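PDB 6GSZ: alpha-L-rhamnosidase from Aspergillus terreus, which probably hydrolyses terminal non-reducing alpha-L-rhamnose residues of alpha-L-rhamnosides, and binds calcium. Local coordinates for residues D109-A114 with F296-L301; L233-T236 with K242-I245; I563-V568 with A604-S609; D611-I616 with S627-W632. All blocks are in the same frame, centred on the assembly; numbering follows the deposited sequence.

Interaction 1. Residues D109-A114 with F296-L301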
loop_
_atom_site.group_PDB
_atom_site.type_symbol
_atom_site.label_atom_id
_atom_site.label_comp_id
_atom_site.label_asym_id
_atom_site.label_seq_id
_atom_site.Cartn_x
_atom_site.Cartn_y
_atom_site.Cartn_z
ATOM N N ASP A 109 0.667 6.048 30.929
ATOM C CA ASP A 109 0.167 5.489 32.182
ATOM C C ASP A 109 -0.720 4.267 31.909
ATOM O O ASP A 109 -0.837 3.397 32.745
ATOM C CB ASP A 109 -0.588 6.547 32.991
ATOM C CG ASP A 109 0.336 7.483 33.769
ATOM O OD1 ASP A 109 1.570 7.215 33.848
ATOM O OD2 ASP A 109 -0.170 8.466 34.291
ATOM N N ASP A 110 -1.402 4.243 30.753
ATOM C CA ASP A 110 -2.310 3.143 30.443
ATOM C C ASP A 110 -1.555 1.816 30.245
ATOM O O ASP A 110 -2.171 0.765 30.231
ATOM C CB ASP A 110 -3.148 3.459 29.187
ATOM C CG ASP A 110 -4.248 4.482 29.413
ATOM O OD1 ASP A 110 -4.789 4.557 30.552
ATOM O OD2 ASP A 110 -4.542 5.185 28.448
ATOM N N TRP A 111 -0.228 1.886 30.053
ATOM C CA TRP A 111 0.625 0.671 29.968
ATOM C C TRP A 111 0.962 0.076 31.336
ATOM O O TRP A 111 1.608 -0.969 31.376
ATOM C CB TRP A 111 1.904 0.968 29.162
ATOM C CG TRP A 111 1.675 1.143 27.698
ATOM C CD1 TRP A 111 1.315 2.265 27.011
ATOM C CD2 TRP A 111 1.686 0.069 26.739
ATOM N NE1 TRP A 111 1.177 1.972 25.685
ATOM C CE2 TRP A 111 1.337 0.631 25.482
ATOM C CE3 TRP A 111 1.961 -1.301 26.838
ATOM C CZ2 TRP A 111 1.317 -0.135 24.325
ATOM C CZ3 TRP A 111 1.905 -2.058 25.686
ATOM C CH2 TRP A 111 1.544 -1.481 24.458
ATOM N N HIS A 112 0.554 0.752 32.418
ATOM C CA HIS A 112 0.752 0.246 33.762
ATOM C C HIS A 112 2.256 -0.004 33.938
ATOM O O HIS A 112 3.106 0.851 33.603
ATOM C CB HIS A 112 -0.245 -0.911 33.992
ATOM C CG HIS A 112 -1.646 -0.411 34.198
ATOM N ND1 HIS A 112 -2.259 -0.415 35.436
ATOM C CD2 HIS A 112 -2.566 0.110 33.339
ATOM C CE1 HIS A 112 -3.474 0.112 35.336
ATOM N NE2 HIS A 112 -3.686 0.458 34.060
ATOM N N ASP A 113 2.645 -1.150 34.418
ATOM C CA ASP A 113 4.098 -1.271 34.710
ATOM C C ASP A 113 4.838 -1.978 33.563
ATOM O O ASP A 113 5.952 -2.417 33.714
ATOM C CB ASP A 113 4.370 -1.922 36.073
ATOM C CG ASP A 113 3.603 -3.201 36.359
ATOM O OD1 ASP A 113 2.539 -3.399 35.731
ATOM O OD2 ASP A 113 4.067 -3.987 37.237
ATOM N N ALA A 114 4.233 -2.072 32.394
ATOM C CA ALA A 114 4.884 -2.751 31.264
ATOM C C ALA A 114 6.070 -1.918 30.799
ATOM O O ALA A 114 5.969 -0.689 30.640
ATOM C CB ALA A 114 3.928 -3.013 30.158
ATOM N N PHE A 296 12.967 3.252 27.017
ATOM C CA PHE A 296 12.108 3.449 25.819
ATOM C C PHE A 296 11.023 4.480 26.103
ATOM O O PHE A 296 10.294 4.351 27.091
ATOM C CB PHE A 296 11.442 2.131 25.424
ATOM C CG PHE A 296 10.597 2.257 24.191
ATOM C CD1 PHE A 296 11.191 2.117 22.954
ATOM C CD2 PHE A 296 9.229 2.453 24.268
ATOM C CE1 PHE A 296 10.447 2.181 21.801
ATOM C CE2 PHE A 296 8.486 2.530 23.108
ATOM C CZ PHE A 296 9.098 2.407 21.888
ATOM N N PRO A 297 10.879 5.520 25.254
ATOM C CA PRO A 297 9.820 6.504 25.474
ATOM C C PRO A 297 8.450 6.094 24.934
ATOM O O PRO A 297 8.250 6.065 23.699
ATOM C CB PRO A 297 10.367 7.749 24.770
ATOM C CG PRO A 297 11.283 7.239 23.707
ATOM C CD PRO A 297 11.772 5.880 24.142
ATOM N N LYS A 298 7.521 5.795 25.851
ATOM C CA LYS A 298 6.157 5.310 25.492
ATOM C C LYS A 298 5.332 6.384 24.776
ATOM O O LYS A 298 4.253 6.060 24.305
ATOM C CB LYS A 298 5.413 4.831 26.744
ATOM C CG LYS A 298 5.943 3.531 27.331
ATOM C CD LYS A 298 5.036 2.985 28.397
ATOM C CE LYS A 298 5.478 1.661 28.943
ATOM N NZ LYS A 298 6.696 1.810 29.768
ATOM N N GLU A 299 5.858 7.617 24.664
ATOM C CA GLU A 299 5.156 8.701 23.954
ATOM C C GLU A 299 5.094 8.418 22.451
ATOM O O GLU A 299 4.240 8.985 21.786
ATOM C CB GLU A 299 5.826 10.062 24.221
ATOM C CG GLU A 299 5.600 10.543 25.644
ATOM C CD GLU A 299 6.500 9.947 26.725
ATOM O OE1 GLU A 299 7.512 9.214 26.384
ATOM O OE2 GLU A 299 6.199 10.216 27.926
ATOM N N ARG A 300 5.975 7.549 21.918
ATOM C CA ARG A 300 5.958 7.275 20.476
ATOM C C ARG A 300 4.916 6.214 20.106
ATOM O O ARG A 300 4.679 6.008 18.893
ATOM C CB ARG A 300 7.321 6.841 19.940
ATOM C CG ARG A 300 8.523 7.313 20.729
ATOM C CD ARG A 300 9.716 6.412 20.455
ATOM N NE ARG A 300 10.970 7.164 20.404
ATOM C CZ ARG A 300 12.174 6.632 20.427
ATOM N NH1 ARG A 300 12.319 5.314 20.377
ATOM N NH2 ARG A 300 13.258 7.392 20.522
ATOM N N LEU A 301 4.337 5.535 21.104
ATOM C CA LEU A 301 3.458 4.415 20.795
ATOM C C LEU A 301 2.138 4.905 20.174
ATOM O O LEU A 301 1.545 5.852 20.688
ATOM C CB LEU A 301 3.223 3.551 22.036
ATOM C CG LEU A 301 4.462 2.818 22.542
ATOM C CD1 LEU A 301 4.246 2.321 23.942
ATOM C CD2 LEU A 301 4.882 1.710 21.609
#
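K298 lays the outer part of its side chain across W111, with K298 CE 3.6 Å from W111 CB and K298 CD 3.9 Å from W111 CG. The motif it reaches is a type II' beta turn running from W111 to A114, closed by a 3.0 Å bond from A114 N to W111 O and entered from a 3-10 segment. K298 itself opens a second 3-10 segment, just ahead of strand 301-302. The contact therefore ties the connection between strands 99-103 and 116-119 to a loop of the alpha-L-rhamnosidase N-terminal family region.

Further along the indole, L301 CD1 packs against its pyrrole side, 3.5 Å from W111 NE1 and 3.7 Å from W111 CE2. The ring is buried, and Y184 meets it edge to face. L230 of strand 228-237 touches W111, A114 and L301, so the turn and the second loop share an apolar neighbour.

The polar end of the lysine is placed by a single kink. Its chain runs extended as far as CE, then turns at chi4 (71°), which brings K298 NZ to A114, where it donates a 2.7 Å hydrogen bond to A114 O, in the carbonyl plane.

Interaction 2. Residues L233-T236 with K242-I245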
loop_
_atom_site.group_PDB
_atom_site.type_symbol
_atom_site.label_atom_id
_atom_site.label_comp_id
_atom_site.label_asym_id
_atom_site.label_seq_id
_atom_site.Cartn_x
_atom_site.Cartn_y
_atom_site.Cartn_z
ATOM N N LEU A 233 -0.838 -7.758 29.130
ATOM C CA LEU A 233 -2.052 -8.556 29.127
ATOM C C LEU A 233 -2.976 -7.999 30.208
ATOM O O LEU A 233 -2.560 -7.810 31.340
ATOM C CB LEU A 233 -1.725 -10.019 29.414
ATOM C CG LEU A 233 -2.927 -10.957 29.363
ATOM C CD1 LEU A 233 -3.333 -11.215 27.937
ATOM C CD2 LEU A 233 -2.615 -12.265 30.062
ATOM N N VAL A 234 -4.205 -7.640 29.820
ATOM C CA VAL A 234 -5.191 -7.102 30.740
ATOM C C VAL A 234 -6.378 -8.068 30.746
ATOM O O VAL A 234 -7.027 -8.261 29.695
ATOM C CB VAL A 234 -5.634 -5.690 30.321
ATOM C CG1 VAL A 234 -6.577 -5.119 31.367
ATOM C CG2 VAL A 234 -4.459 -4.750 30.125
ATOM N N VAL A 235 -6.708 -8.618 31.909
ATOM C CA VAL A 235 -7.833 -9.514 32.066
ATOM C C VAL A 235 -8.897 -8.796 32.904
ATOM O O VAL A 235 -8.589 -8.243 33.955
ATOM C CB VAL A 235 -7.406 -10.832 32.763
ATOM C CG1 VAL A 235 -8.580 -11.778 32.905
ATOM C CG2 VAL A 235 -6.245 -11.511 32.055
ATOM N N THR A 236 -10.108 -8.703 32.352
ATOM C CA THR A 236 -11.228 -8.103 33.066
ATOM C C THR A 236 -12.024 -9.217 33.745
ATOM O O THR A 236 -12.531 -10.113 33.103
ATOM C CB THR A 236 -12.142 -7.328 32.113
ATOM O OG1 THR A 236 -11.330 -6.330 31.492
ATOM C CG2 THR A 236 -13.321 -6.705 32.834
ATOM N N LYS A 242 -9.587 -5.556 37.219
ATOM C CA LYS A 242 -8.656 -6.007 36.188
ATOM C C LYS A 242 -7.380 -6.591 36.799
ATOM O O LYS A 242 -6.845 -6.089 37.810
ATOM C CB LYS A 242 -8.335 -4.863 35.214
ATOM C CG LYS A 242 -9.541 -4.384 34.426
ATOM C CD LYS A 242 -9.335 -3.295 33.394
ATOM C CE LYS A 242 -10.688 -2.858 32.864
ATOM N NZ LYS A 242 -10.598 -2.253 31.512
ATOM N N LEU A 243 -6.856 -7.591 36.090
ATOM C CA LEU A 243 -5.517 -8.143 36.301
ATOM C C LEU A 243 -4.605 -7.649 35.167
ATOM O O LEU A 243 -5.005 -7.662 34.007
ATOM C CB LEU A 243 -5.670 -9.672 36.329
ATOM C CG LEU A 243 -4.416 -10.549 36.267
ATOM C CD1 LEU A 243 -3.533 -10.375 37.497
ATOM C CD2 LEU A 243 -4.818 -12.017 36.131
ATOM N N TYR A 244 -3.401 -7.215 35.524
ATOM C CA TYR A 244 -2.374 -6.700 34.590
ATOM C C TYR A 244 -1.142 -7.598 34.612
ATOM O O TYR A 244 -0.547 -7.787 35.665
ATOM C CB TYR A 244 -1.958 -5.283 34.964
ATOM C CG TYR A 244 -3.111 -4.325 34.905
ATOM C CD1 TYR A 244 -3.921 -4.098 36.015
ATOM C CD2 TYR A 244 -3.385 -3.652 33.740
ATOM C CE1 TYR A 244 -4.995 -3.233 35.944
ATOM C CE2 TYR A 244 -4.460 -2.788 33.649
ATOM C CZ TYR A 244 -5.270 -2.590 34.751
ATOM O OH TYR A 244 -6.303 -1.720 34.674
ATOM N N ILE A 245 -0.735 -8.124 33.456
ATOM C CA ILE A 245 0.443 -8.971 33.385
ATOM C C ILE A 245 1.392 -8.273 32.427
ATOM O O ILE A 245 1.220 -8.358 31.183
ATOM C CB ILE A 245 0.148 -10.399 32.877
ATOM C CG1 ILE A 245 -0.977 -11.092 33.641
ATOM C CG2 ILE A 245 1.440 -11.228 32.913
ATOM C CD1 ILE A 245 -0.692 -11.253 35.092
HETATM O O HOH W 1 -12.870 -4.411 30.379
#
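L233 and I245 set their side chains next to each other on one side of a two-stranded antiparallel pairing, and V235 with L243 does the same two residues further along. The short strand segments run at 164° to one another, with axes 4.6 Å apart. L233/I245 and V235/L243 are hydrogen-bonded pairs. L233 N donates to I245 O at 3.0 Å and I245 N returns a bond to L233 O at 2.8 Å; V235 and L243 exchange a second reciprocal set. Between them, V234 CA lies 3.3 Å from L243 O in a CA-H...O contact.

Close packing involves both faces. L233 CB and I245 CB are 4.0 Å apart; L233 and I245 touch F138, and L243 touches V140, all on strand 132-140, while V235 meets Y144 and L193. On the other face V234 and Y244 form a non-hydrogen-bonded pair, V234 CG1 touching Y244 CE2 at 3.9 Å, and Y150 also packs on V234.

By contrast, the T236 and K242 end loosens into solvent. The lysine chain, extended beyond CG, runs alongside the threonine, with K242 CE 3.8 Å from T236 OG1. A water is hydrogen-bonded to T236 OG1 at 2.7 Å and accepts a weak bond from K242 NZ.

Strand 242-246 is outermost in its sheet and strand 228-237 is next in, with strand 144-154 beyond it. One apolar face turned to a second sheet and one partly wetted face are what a beta hairpin at the edge of a beta sandwich offers, consistent with the galactose-binding-like fold of this family region.

Interaction 3. Residues I563-V568 with A604-S609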
loop_
_atom_site.group_PDB
_atom_site.type_symbol
_atom_site.label_atom_id
_atom_site.label_comp_id
_atom_site.label_asym_id
_atom_site.label_seq_id
_atom_site.Cartn_x
_atom_site.Cartn_y
_atom_site.Cartn_z
ATOM N N ILE A 563 11.604 23.332 -1.256
ATOM C CA ILE A 563 12.107 23.532 -2.602
ATOM C C ILE A 563 13.207 24.602 -2.582
ATOM O O ILE A 563 13.081 25.611 -1.891
ATOM C CB ILE A 563 10.950 23.922 -3.536
ATOM C CG1 ILE A 563 9.951 22.751 -3.659
ATOM C CG2 ILE A 563 11.466 24.354 -4.897
ATOM C CD1 ILE A 563 8.737 23.048 -4.491
ATOM N N VAL A 564 14.302 24.334 -3.320
ATOM C CA VAL A 564 15.439 25.233 -3.432
ATOM C C VAL A 564 15.291 25.984 -4.763
ATOM O O VAL A 564 15.268 25.383 -5.807
ATOM C CB VAL A 564 16.780 24.455 -3.376
ATOM C CG1 VAL A 564 17.993 25.352 -3.545
ATOM C CG2 VAL A 564 16.890 23.702 -2.095
ATOM N N ARG A 565 15.252 27.315 -4.701
ATOM C CA ARG A 565 14.829 28.113 -5.830
ATOM C C ARG A 565 15.963 29.007 -6.367
ATOM O O ARG A 565 16.879 29.405 -5.638
ATOM C CB ARG A 565 13.662 29.014 -5.486
ATOM C CG ARG A 565 12.419 28.213 -5.109
ATOM C CD ARG A 565 11.284 29.060 -4.671
ATOM N NE ARG A 565 10.201 28.276 -4.128
ATOM C CZ ARG A 565 8.984 28.155 -4.658
ATOM N NH1 ARG A 565 8.708 28.649 -5.861
ATOM N NH2 ARG A 565 8.046 27.536 -3.966
ATOM N N ASN A 566 15.851 29.311 -7.660
ATOM C CA ASN A 566 16.662 30.332 -8.319
ATOM C C ASN A 566 16.054 31.723 -8.043
ATOM O O ASN A 566 15.064 31.867 -7.290
ATOM C CB ASN A 566 16.886 29.999 -9.796
ATOM C CG ASN A 566 15.707 30.281 -10.705
ATOM O OD1 ASN A 566 14.640 30.667 -10.222
ATOM N ND2 ASN A 566 15.904 30.056 -12.015
ATOM N N ASP A 567 16.672 32.751 -8.643
ATOM C CA ASP A 567 16.308 34.127 -8.349
ATOM C C ASP A 567 14.879 34.469 -8.787
ATOM O O ASP A 567 14.348 35.427 -8.289
ATOM C CB ASP A 567 17.282 35.098 -9.027
ATOM C CG ASP A 567 17.433 34.938 -10.552
ATOM O OD1 ASP A 567 16.813 33.997 -11.165
ATOM O OD2 ASP A 567 18.177 35.757 -11.149
ATOM N N VAL A 568 14.294 33.758 -9.751
ATOM C CA VAL A 568 12.917 34.076 -10.201
ATOM C C VAL A 568 11.905 33.069 -9.631
ATOM O O VAL A 568 10.762 33.094 -9.985
ATOM C CB VAL A 568 12.815 34.134 -11.734
ATOM C CG1 VAL A 568 13.689 35.240 -12.313
ATOM C CG2 VAL A 568 13.121 32.798 -12.402
ATOM N N ALA A 604 8.165 22.048 -14.067
ATOM C CA ALA A 604 6.765 21.666 -14.359
ATOM C C ALA A 604 6.100 21.138 -13.082
ATOM O O ALA A 604 4.976 21.545 -12.748
ATOM C CB ALA A 604 6.698 20.675 -15.475
ATOM N N TYR A 605 6.819 20.247 -12.364
ATOM C CA TYR A 605 6.278 19.704 -11.138
ATOM C C TYR A 605 6.173 20.738 -9.987
ATOM O O TYR A 605 5.273 20.629 -9.134
ATOM C CB TYR A 605 7.043 18.453 -10.701
ATOM C CG TYR A 605 6.508 17.193 -11.313
ATOM C CD1 TYR A 605 6.921 16.766 -12.571
ATOM C CD2 TYR A 605 5.553 16.439 -10.655
ATOM C CE1 TYR A 605 6.448 15.594 -13.135
ATOM C CE2 TYR A 605 5.056 15.271 -11.222
ATOM C CZ TYR A 605 5.499 14.843 -12.464
ATOM O OH TYR A 605 4.986 13.683 -13.013
ATOM N N LEU A 606 7.055 21.755 -9.986
ATOM C CA LEU A 606 6.925 22.867 -9.035
ATOM C C LEU A 606 5.604 23.610 -9.289
ATOM O O LEU A 606 4.891 23.922 -8.339
ATOM C CB LEU A 606 8.142 23.797 -9.147
ATOM C CG LEU A 606 7.962 25.206 -8.580
ATOM C CD1 LEU A 606 7.685 25.175 -7.096
ATOM C CD2 LEU A 606 9.158 26.086 -8.899
ATOM N N LEU A 607 5.314 23.907 -10.553
ATOM C CA LEU A 607 4.053 24.558 -10.884
ATOM C C LEU A 607 2.872 23.669 -10.451
ATOM O O LEU A 607 1.912 24.148 -9.878
ATOM C CB LEU A 607 4.008 24.850 -12.381
ATOM C CG LEU A 607 4.525 26.209 -12.843
ATOM C CD1 LEU A 607 3.669 27.314 -12.303
ATOM C CD2 LEU A 607 5.929 26.490 -12.478
ATOM N N HIS A 608 2.976 22.365 -10.747
ATOM C CA HIS A 608 1.906 21.422 -10.387
ATOM C C HIS A 608 1.689 21.416 -8.856
ATOM O O HIS A 608 0.539 21.405 -8.357
ATOM C CB HIS A 608 2.192 20.037 -10.960
ATOM C CG HIS A 608 1.174 19.032 -10.613
ATOM N ND1 HIS A 608 -0.158 19.194 -10.919
ATOM C CD2 HIS A 608 1.320 17.822 -10.052
ATOM C CE1 HIS A 608 -0.811 18.107 -10.518
ATOM N NE2 HIS A 608 0.105 17.233 -10.000
ATOM N N SER A 609 2.779 21.339 -8.071
ATOM C CA SER A 609 2.611 21.381 -6.620
ATOM C C SER A 609 1.985 22.696 -6.134
ATOM O O SER A 609 1.229 22.706 -5.154
ATOM C CB SER A 609 3.935 21.133 -5.952
ATOM O OG SER A 609 4.170 19.735 -5.807
#
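R565 brings its guanidinium group to the end of L606, the two side chains crossing at about a right angle. The arginine side chain leaves the backbone with CG anti to the carbonyl carbon (chi1 -63°) and stays extended from there to NE. Beyond CB, R565 CG passes I563 CG2 at 4.0 Å, and R565 NE, past CD, is still 4.2 Å from the same methyl. At the tip, R565 CZ lies 4.1 Å from L606 CD1, while R565 NH1 comes to 3.8 Å from that methyl.

R565 NH1 donates to G569 O and NH2 to V559 O. These two grips limit rotation of the group and leave it to make van der Waals contact with the leucine. I563 completes the contact with its own end, I563 CD1 lying 3.5 Å from L606 CD1. A second conformer of L606 is deposited, so these methyl distances apply to one of two states.

Past the arginine, N566 OD1 accepts from V568 N at 3.1 Å, an Asx turn that bends the loop.

I563 is the first residue to leave helical geometry after helix 545-562, and L606 lies within helix 598-619. In the six-hairpin glycosidase region, the contact thus packs the loop after helix 545-562 against helix 598-619; L636 of helix 623-644 also touches R565, as does a glycan N-acetylglucosamine.

Interaction 4. Residues D611-I616 with S627-W632. With NAG (2-acetamido-2-deoxy-beta-D-glucopyranose), chain D; NAG (2-acetamido-2-deoxy-beta-D-glucopyranose), chain C.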
loop_
_atom_site.group_PDB
_atom_site.type_symbol
_atom_site.label_atom_id
_atom_site.label_comp_id
_atom_site.label_asym_id
_atom_site.label_seq_id
_atom_site.Cartn_x
_atom_site.Cartn_y
_atom_site.Cartn_z
ATOM N N ASP A 611 -0.075 24.558 -7.794
ATOM C CA ASP A 611 -1.477 24.488 -8.195
ATOM C C ASP A 611 -2.265 23.604 -7.203
ATOM O O ASP A 611 -3.322 23.985 -6.654
ATOM C CB ASP A 611 -1.547 23.902 -9.591
ATOM C CG ASP A 611 -2.900 23.945 -10.262
ATOM O OD1 ASP A 611 -3.622 24.923 -10.055
ATOM O OD2 ASP A 611 -3.169 23.016 -11.046
ATOM N N MET A 612 -1.687 22.428 -6.885
ATOM C CA MET A 612 -2.332 21.523 -5.937
ATOM C C MET A 612 -2.461 22.203 -4.574
ATOM O O MET A 612 -3.513 22.066 -3.894
ATOM C CB MET A 612 -1.584 20.200 -5.773
ATOM C CG MET A 612 -1.748 19.236 -6.950
ATOM S SD MET A 612 -0.995 17.632 -6.640
ATOM C CE MET A 612 0.764 17.977 -6.643
ATOM N N LEU A 613 -1.418 22.923 -4.154
ATOM C CA LEU A 613 -1.452 23.571 -2.838
ATOM C C LEU A 613 -2.506 24.710 -2.803
ATOM O O LEU A 613 -3.185 24.873 -1.802
ATOM C CB LEU A 613 -0.042 24.040 -2.445
ATOM C CG LEU A 613 0.066 24.664 -1.042
ATOM C CD1 LEU A 613 -0.358 23.679 0.056
ATOM C CD2 LEU A 613 1.493 25.144 -0.834
ATOM N N ALA A 614 -2.635 25.477 -3.892
ATOM C CA ALA A 614 -3.708 26.472 -4.018
ATOM C C ALA A 614 -5.062 25.783 -3.824
ATOM O O ALA A 614 -5.896 26.275 -3.073
ATOM C CB ALA A 614 -3.651 27.182 -5.350
ATOM N N ASN A 615 -5.263 24.656 -4.521
ATOM C CA ASN A 615 -6.536 23.964 -4.530
ATOM C C ASN A 615 -6.836 23.359 -3.161
ATOM O O ASN A 615 -7.968 23.445 -2.671
ATOM C CB ASN A 615 -6.614 22.963 -5.675
ATOM C CG ASN A 615 -6.718 23.663 -7.014
ATOM O OD1 ASN A 615 -6.554 24.901 -7.119
ATOM N ND2 ASN A 615 -6.967 22.880 -8.044
ATOM N N ILE A 616 -5.808 22.768 -2.530
ATOM C CA ILE A 616 -5.994 22.224 -1.176
ATOM C C ILE A 616 -6.347 23.354 -0.207
ATOM O O ILE A 616 -7.221 23.207 0.659
ATOM C CB ILE A 616 -4.713 21.477 -0.723
ATOM C CG1 ILE A 616 -4.506 20.200 -1.527
ATOM C CG2 ILE A 616 -4.755 21.246 0.763
ATOM C CD1 ILE A 616 -3.069 19.697 -1.360
ATOM N N SER A 627 -5.143 32.367 -2.287
ATOM C CA SER A 627 -4.818 33.474 -3.191
ATOM C C SER A 627 -3.310 33.582 -3.425
ATOM O O SER A 627 -2.887 33.834 -4.562
ATOM C CB SER A 627 -5.367 34.777 -2.693
ATOM O OG SER A 627 -6.762 34.825 -2.910
ATOM N N ASN A 628 -2.507 33.387 -2.365
ATOM C CA ASN A 628 -1.074 33.480 -2.460
ATOM C C ASN A 628 -0.577 32.464 -3.482
ATOM O O ASN A 628 0.216 32.798 -4.373
ATOM C CB ASN A 628 -0.450 33.146 -1.125
ATOM C CG ASN A 628 1.044 33.341 -1.074
ATOM O OD1 ASN A 628 1.580 34.350 -1.526
ATOM N ND2 ASN A 628 1.737 32.360 -0.525
ATOM N N TYR A 629 -1.011 31.202 -3.354
ATOM C CA TYR A 629 -0.482 30.169 -4.267
ATOM C C TYR A 629 -1.016 30.319 -5.681
ATOM O O TYR A 629 -0.308 30.010 -6.636
ATOM C CB TYR A 629 -0.692 28.775 -3.673
ATOM C CG TYR A 629 0.083 28.590 -2.384
ATOM C CD1 TYR A 629 1.459 28.783 -2.349
ATOM C CD2 TYR A 629 -0.556 28.316 -1.188
ATOM C CE1 TYR A 629 2.176 28.725 -1.156
ATOM C CE2 TYR A 629 0.140 28.218 0.012
ATOM C CZ TYR A 629 1.506 28.471 0.026
ATOM O OH TYR A 629 2.202 28.386 1.197
ATOM N N THR A 630 -2.245 30.866 -5.817
ATOM C CA THR A 630 -2.776 31.188 -7.133
ATOM C C THR A 630 -1.873 32.237 -7.809
ATOM O O THR A 630 -1.543 32.110 -9.036
ATOM C CB THR A 630 -4.242 31.621 -7.020
ATOM O OG1 THR A 630 -5.022 30.530 -6.531
ATOM C CG2 THR A 630 -4.834 32.069 -8.340
ATOM N N GLU A 631 -1.486 33.258 -7.044
ATOM C CA GLU A 631 -0.608 34.375 -7.502
ATOM C C GLU A 631 0.763 33.818 -7.919
ATOM O O GLU A 631 1.322 34.143 -8.967
ATOM C CB GLU A 631 -0.462 35.439 -6.402
ATOM C CG GLU A 631 -1.715 36.302 -6.205
ATOM C CD GLU A 631 -1.777 37.257 -5.015
ATOM O OE1 GLU A 631 -0.731 37.466 -4.322
ATOM O OE2 GLU A 631 -2.894 37.806 -4.771
ATOM N N TRP A 632 1.365 33.028 -7.024
ATOM C CA TRP A 632 2.684 32.410 -7.304
ATOM C C TRP A 632 2.591 31.525 -8.545
ATOM O O TRP A 632 3.487 31.538 -9.389
ATOM C CB TRP A 632 3.185 31.588 -6.107
ATOM C CG TRP A 632 3.889 32.396 -5.069
ATOM C CD1 TRP A 632 3.364 33.210 -4.114
ATOM C CD2 TRP A 632 5.308 32.519 -4.933
ATOM N NE1 TRP A 632 4.356 33.825 -3.398
ATOM C CE2 TRP A 632 5.557 33.423 -3.880
ATOM C CE3 TRP A 632 6.386 31.919 -5.585
ATOM C CZ2 TRP A 632 6.852 33.747 -3.460
ATOM C CZ3 TRP A 632 7.657 32.247 -5.177
ATOM C CH2 TRP A 632 7.882 33.148 -4.138
HETATM C C1 NAG D . 3.101 32.435 -0.199
HETATM C C2 NAG D . 3.158 32.208 1.347
HETATM C C3 NAG D . 4.570 32.496 1.859
HETATM C C4 NAG D . 5.603 31.719 1.021
HETATM C C5 NAG D . 5.370 31.832 -0.465
HETATM C C6 NAG D . 6.227 30.868 -1.288
HETATM C C7 NAG D . 1.035 32.527 2.451
HETATM C C8 NAG D . 0.100 33.443 3.166
HETATM N N2 NAG D . 2.212 33.016 2.076
HETATM O O3 NAG D . 4.662 32.151 3.247
HETATM O O4 NAG D . 6.928 32.253 1.212
HETATM O O5 NAG D . 3.985 31.590 -0.834
HETATM O O6 NAG D . 5.714 29.518 -1.245
HETATM O O7 NAG D . 0.677 31.364 2.165
HETATM C C1 NAG C . -7.040 23.444 -9.364
HETATM C C2 NAG C . -6.895 22.355 -10.411
HETATM C C3 NAG C . -7.019 22.960 -11.819
HETATM C C4 NAG C . -8.280 23.795 -11.915
HETATM C C5 NAG C . -8.345 24.798 -10.770
HETATM C C6 NAG C . -9.634 25.614 -10.763
HETATM C C7 NAG C . -5.525 20.365 -10.083
HETATM C C8 NAG C . -4.117 19.858 -9.938
HETATM N N2 NAG C . -5.644 21.679 -10.248
HETATM O O3 NAG C . -7.050 21.898 -12.773
HETATM O O4 NAG C . -8.191 24.527 -13.155
HETATM O O5 NAG C . -8.269 24.077 -9.531
HETATM O O6 NAG C . -10.800 24.760 -10.635
HETATM O O7 NAG C . -6.485 19.628 -10.016
#
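A chi1 of -177° swings L613 CG away from its own amide N, whereas Y629 holds CG anti to its carbonyl carbon (chi1 -64°); these choices carry the leucine tip over the tyrosine ring. L613 CD2 stands 3.5 Å from the centroid of the Y629 ring and only 14° off its normal, a CH-pi contact almost over the centre. Next to it the backbones come close: A614 CB packs on Y629 CB at 3.8 Å, and the small residue lets the two CA atoms, A614 CA and Y629 CA, approach to 4.9 Å. T630 OG1 borders the same methyl but bonds to A626 O in its own helix. Helices 598-619 and 623-644 are joined here as an antiparallel helical hairpin.

Each helix also carries an N-glycan. N628 ND2 is bonded to C1 of the N-acetylglucosamine of chain D and lies by the face of Y629 opposite the leucine. W632 offers a face to that sugar, with sugar C6 3.7 Å from W632 CZ2. On the other helix N615 ND2 bears the N-acetylglucosamine of chain C, whose N2 donates to D611 OD2 at 2.9 Å.

Y629 OH and an N-acetylglucosamine share D560 OD1 and K556 NZ as hydrogen-bond partners. The tyrosine thus has an apolar side toward L613 and a polar end beside the glycan, consistent with a first sugar packed on W632 and Y629 as well as bonded to N628.

Overall arrangement
The four contacts form two pairs. Interactions 1 and 2 have centres 16 Å apart and meet where the rings of H112 and Y244 stack, H112 CE1 lying 3.3 Å from Y244 CZ. Interactions 3 and 4 share helix 598-619, have centres 13 Å apart, and touch where R565 NH1 packs 3.8 Å from W632 CZ3. R565, N628, Y629 and W632 border one glycan, while H608, D611, M612 and N615 border another. Between the pairs, centres lie 42 to 55 Å apart. The glucose-binding pocket, lined by residues such as D460, W470 and E740, belongs to the same family region as interactions 3 and 4, but includes no residue from any of the four contacts.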